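ATP:cob(I)alamin adenosyltransferase (Salmonella enterica subsp. enterica serovar Livingstone, PDB 5CX7) probably converts cob(I)alamin to adenosylcobalamin, the cofactor of propanediol dehydratase, and binds heme through its C-terminal domain. Local coordinates at residues Ser81-Val84 against Ala89-Gly92; Trp68-Met73 against Gly107-Arg112. All coordinates share one frame; numbering follows the deposited sequence.

Contact 1 (Ser81-Val84 against Ala89-Gly92); sequences SDVV and ALYG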
loop_
_atom_site.group_PDB
_atom_site.type_symbol
_atom_site.label_atom_id
_atom_site.label_comp_id
_atom_site.label_asym_id
_atom_site.label_seq_id
_atom_site.Cartn_x
_atom_site.Cartn_y
_atom_site.Cartn_z
ATOM N N SER E 81 20.841 -0.744 15.785
ATOM C CA SER E 81 21.719 -0.697 14.626
ATOM C C SER E 81 22.547 -1.947 14.463
ATOM O O SER E 81 22.567 -2.489 13.368
ATOM C CB SER E 81 22.663 0.502 14.684
ATOM O OG SER E 81 21.866 1.647 14.901
ATOM N N ASP E 82 23.124 -2.466 15.558
ATOM C CA ASP E 82 23.917 -3.669 15.450
ATOM C C ASP E 82 23.047 -4.918 15.103
ATOM O O ASP E 82 23.477 -5.801 14.356
ATOM C CB ASP E 82 24.669 -3.965 16.729
ATOM C CG ASP E 82 25.788 -2.959 16.989
ATOM O OD1 ASP E 82 26.189 -2.258 16.041
ATOM O OD2 ASP E 82 26.221 -2.882 18.155
ATOM N N VAL E 83 21.868 -4.987 15.677
ATOM C CA VAL E 83 21.077 -6.250 15.655
ATOM C C VAL E 83 20.366 -6.495 14.323
ATOM O O VAL E 83 19.918 -7.610 13.995
ATOM C CB VAL E 83 20.122 -6.323 16.874
ATOM C CG1 VAL E 83 18.853 -5.498 16.687
ATOM C CG2 VAL E 83 19.750 -7.752 17.232
ATOM N N VAL E 84 20.301 -5.474 13.488
ATOM C CA VAL E 84 19.705 -5.636 12.116
ATOM C C VAL E 84 20.735 -5.770 10.997
ATOM O O VAL E 84 20.384 -5.880 9.805
ATOM C CB VAL E 84 18.722 -4.501 11.791
ATOM C CG1 VAL E 84 17.621 -4.457 12.819
ATOM C CG2 VAL E 84 19.422 -3.141 11.630
ATOM N N ALA E 89 20.986 -10.898 14.541
ATOM C CA ALA E 89 19.809 -11.713 14.909
ATOM C C ALA E 89 18.484 -11.287 14.209
ATOM O O ALA E 89 17.653 -12.147 13.879
ATOM C CB ALA E 89 19.620 -11.763 16.417
ATOM N N LEU E 90 18.317 -9.969 13.985
ATOM C CA LEU E 90 17.173 -9.401 13.386
ATOM C C LEU E 90 17.443 -8.759 12.025
ATOM O O LEU E 90 16.704 -7.857 11.588
ATOM C CB LEU E 90 16.506 -8.377 14.339
ATOM C CG LEU E 90 16.129 -8.906 15.714
ATOM C CD1 LEU E 90 15.533 -7.761 16.539
ATOM C CD2 LEU E 90 15.158 -10.088 15.656
ATOM N N TYR E 91 18.408 -9.294 11.303
ATOM C CA TYR E 91 18.563 -8.931 9.888
ATOM C C TYR E 91 17.196 -8.989 9.136
ATOM O O TYR E 91 16.437 -9.951 9.251
ATOM C CB TYR E 91 19.588 -9.848 9.201
ATOM C CG TYR E 91 19.686 -9.563 7.736
ATOM C CD1 TYR E 91 20.318 -8.445 7.272
ATOM C CD2 TYR E 91 19.088 -10.435 6.803
ATOM C CE1 TYR E 91 20.372 -8.131 5.930
ATOM C CE2 TYR E 91 19.088 -10.115 5.444
ATOM C CZ TYR E 91 19.754 -8.997 5.008
ATOM O OH TYR E 91 19.751 -8.695 3.680
ATOM N N GLY E 92 16.944 -7.956 8.322
ATOM C CA GLY E 92 15.726 -7.834 7.557
ATOM C C GLY E 92 14.577 -7.142 8.222
ATOM O O GLY E 92 13.565 -6.932 7.581
HETATM O O HOH W 1 18.468 -5.524 7.943
#
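L90 N donates a 2.9 Å hydrogen bond to V83 O with an N-H...O angle of 146°, and this bond pins together two pieces of the connection between helix 59-72 and helix 93-96, separated by only four residues. It illustrates how a loop can be closed by one backbone bond. A second, wetter link lies beside the first: a water lies 2.7 Å from V84 O, to which it can donate, and accepts a hydrogen bond from G92 N at 2.9 Å. V84 O also faces Y91 CA, 3.6 Å away, in a nearly straight CA-H...O contact of 164°, while the Y91 ring approaches the same oxygen obliquely through CD1. Apolar groups add to the closure. V83 and L90 run alongside each other in the same direction, with V83 CG1 4.0 Å from L90 CD1. The V83 torsion (chi1 80°) turns CG2 opposite the backbone N, where it rests 4.1 Å from A89 CB and also near L90 CG. V84 sits nearer the Y91 end, its CG1 3.7 Å from L90 O. Y91 packs against Y91 of both the second and the third subunit, and L90 against F104 of the second. Within the chain, G92 is the N-cap residue of helix 93-96, and V84 leans on L93 and E94 of that helix.

Contact 2 (Trp68-Met73 against Gly107-Arg112); sequences WTAVAM and GYALWR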
loop_
_atom_site.group_PDB
_atom_site.type_symbol
_atom_site.label_atom_id
_atom_site.label_comp_id
_atom_site.label_asym_id
_atom_site.label_seq_id
_atom_site.Cartn_x
_atom_site.Cartn_y
_atom_site.Cartn_z
ATOM N N TRP E 68 7.835 5.948 17.148
ATOM C CA TRP E 68 7.039 4.731 17.209
ATOM C C TRP E 68 7.885 3.468 17.466
ATOM O O TRP E 68 7.496 2.626 18.296
ATOM C CB TRP E 68 6.267 4.534 15.886
ATOM C CG TRP E 68 5.331 3.390 15.968
ATOM C CD1 TRP E 68 4.065 3.413 16.392
ATOM C CD2 TRP E 68 5.570 2.067 15.515
ATOM N NE1 TRP E 68 3.469 2.163 16.282
ATOM C CE2 TRP E 68 4.361 1.315 15.739
ATOM C CE3 TRP E 68 6.656 1.423 14.940
ATOM C CZ2 TRP E 68 4.227 -0.009 15.382
ATOM C CZ3 TRP E 68 6.546 0.042 14.685
ATOM C CH2 TRP E 68 5.333 -0.624 14.854
ATOM N N THR E 69 9.030 3.376 16.800
ATOM C CA THR E 69 9.943 2.254 16.994
ATOM C C THR E 69 10.336 2.093 18.475
ATOM O O THR E 69 10.433 0.989 18.982
ATOM C CB THR E 69 11.208 2.467 16.145
ATOM O OG1 THR E 69 10.887 2.539 14.745
ATOM C CG2 THR E 69 12.185 1.365 16.334
ATOM N N ALA E 70 10.705 3.236 19.083
ATOM C CA ALA E 70 11.127 3.251 20.451
ATOM C C ALA E 70 10.091 2.564 21.322
ATOM O O ALA E 70 10.448 1.793 22.234
ATOM C CB ALA E 70 11.422 4.682 20.930
ATOM N N VAL E 71 8.826 2.896 21.148
ATOM C CA VAL E 71 7.774 2.290 21.941
ATOM C C VAL E 71 7.496 0.832 21.511
ATOM O O VAL E 71 7.361 -0.082 22.387
ATOM C CB VAL E 71 6.500 3.165 21.887
ATOM C CG1 VAL E 71 5.168 2.478 22.279
ATOM C CG2 VAL E 71 6.646 4.456 22.691
ATOM N N ALA E 72 7.442 0.614 20.200
ATOM C CA ALA E 72 7.076 -0.705 19.629
ATOM C C ALA E 72 8.091 -1.801 19.899
ATOM O O ALA E 72 7.754 -2.976 19.907
ATOM C CB ALA E 72 6.858 -0.557 18.103
ATOM N N MET E 73 9.367 -1.416 20.097
ATOM C CA MET E 73 10.439 -2.278 20.483
ATOM C C MET E 73 11.039 -2.014 21.902
ATOM O O MET E 73 12.000 -2.699 22.253
ATOM C CB MET E 73 11.538 -2.201 19.460
ATOM C CG MET E 73 10.902 -2.536 18.116
ATOM S SD MET E 73 11.873 -3.363 16.966
ATOM C CE MET E 73 12.297 -4.851 17.839
ATOM N N GLY E 107 15.638 8.074 18.122
ATOM C CA GLY E 107 14.464 7.722 18.842
ATOM C C GLY E 107 14.832 7.165 20.208
ATOM O O GLY E 107 15.759 6.396 20.302
ATOM N N TYR E 108 14.085 7.564 21.223
ATOM C CA TYR E 108 14.243 7.083 22.566
ATOM C C TYR E 108 12.904 6.749 23.189
ATOM O O TYR E 108 11.901 7.427 22.980
ATOM C CB TYR E 108 14.917 8.162 23.446
ATOM C CG TYR E 108 16.334 8.300 23.135
ATOM C CD1 TYR E 108 16.727 9.108 22.078
ATOM C CD2 TYR E 108 17.317 7.705 23.890
ATOM C CE1 TYR E 108 18.047 9.299 21.812
ATOM C CE2 TYR E 108 18.682 7.835 23.576
ATOM C CZ TYR E 108 19.008 8.669 22.531
ATOM O OH TYR E 108 20.297 8.902 22.154
ATOM N N ALA E 109 12.886 5.661 23.936
ATOM C CA ALA E 109 11.756 5.273 24.734
ATOM C C ALA E 109 11.801 6.060 26.052
ATOM O O ALA E 109 12.872 6.348 26.565
ATOM C CB ALA E 109 11.810 3.806 25.032
ATOM N N LEU E 110 10.647 6.463 26.525
ATOM C CA LEU E 110 10.528 7.316 27.712
ATOM C C LEU E 110 9.870 6.476 28.820
ATOM O O LEU E 110 8.764 5.956 28.633
ATOM C CB LEU E 110 9.704 8.523 27.420
ATOM C CG LEU E 110 10.152 9.346 26.205
ATOM C CD1 LEU E 110 9.178 10.465 25.933
ATOM C CD2 LEU E 110 11.547 9.906 26.373
ATOM N N TRP E 111 10.516 6.442 29.977
ATOM C CA TRP E 111 10.083 5.628 31.124
ATOM C C TRP E 111 10.002 6.439 32.423
ATOM O O TRP E 111 10.746 7.391 32.613
ATOM C CB TRP E 111 11.086 4.524 31.386
ATOM C CG TRP E 111 11.310 3.566 30.310
ATOM C CD1 TRP E 111 12.118 3.727 29.249
ATOM C CD2 TRP E 111 10.730 2.260 30.184
ATOM N NE1 TRP E 111 12.071 2.613 28.449
ATOM C CE2 TRP E 111 11.210 1.705 28.996
ATOM C CE3 TRP E 111 9.863 1.504 30.985
ATOM C CZ2 TRP E 111 10.869 0.399 28.576
ATOM C CZ3 TRP E 111 9.493 0.233 30.573
ATOM C CH2 TRP E 111 9.986 -0.316 29.395
ATOM N N ARG E 112 9.004 6.126 33.254
ATOM C CA ARG E 112 8.832 6.738 34.604
ATOM C C ARG E 112 8.451 5.622 35.525
ATOM O O ARG E 112 7.417 4.985 35.269
ATOM C CB ARG E 112 7.682 7.772 34.659
ATOM C CG ARG E 112 8.112 9.135 35.030
ATOM C CD ARG E 112 6.890 10.065 35.232
ATOM N NE ARG E 112 7.451 11.259 34.704
ATOM C CZ ARG E 112 6.860 12.098 33.870
ATOM N NH1 ARG E 112 5.615 11.929 33.436
ATOM N NH2 ARG E 112 7.537 13.138 33.505
#
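A70 and A109, with CA atoms 4.8 Å apart, mark the place where helix 59-72 crosses strand 107-112, the segment axes approaching to 6.6 Å at an angle of 49°. In this HbpS-like domain the strand is outermost, within the chain, in a four-stranded antiparallel sheet, and the contact is a worked example of close helix-strand packing through small residues. The A70 methyl points at the strand and presses on backbone rather than on a side chain: CB is 3.4 Å from Y108 C and 3.5 Å from A109 N, so it sits against the peptide joining those residues. In return A109 CB comes 3.7 Å from A70 O, while the two methyls are 4.2 Å apart. No hydrogen bond spans this buried interface, which is held by van der Waals contact. Y108 turns away from the helix, packs on helix 127-139 and hydrogen-bonds through OH to Q135. Elsewhere the same helix meets L57 and V58 of the second subunit. At the start of the strand G107 has no side chain to set between the two backbones, and the A70 methyl comes near its main chain, with A70 CB 4.3 Å from G107 C.

The two contacts show how one chain can combine a compact core with a projecting loop. Contact 2 joins helix 59-72 to strand 107-112, and contact 1 belongs to the connection between these two elements. The centre of contact 2 is about 7 Å, and that of contact 1 about 19 Å, from the centre of the chain. The centres of the two contacts are about 18 Å apart, and their nearest atoms, about 5 Å apart, do not touch. Both reach the second subunit. Neither contact forms the heme pocket, which includes H18 on helix 14-31. Contact 1 is closer to metal: a bound sodium ion lies about 4 Å from G92, and E94 and S95, just after it in the chain, form a sodium site.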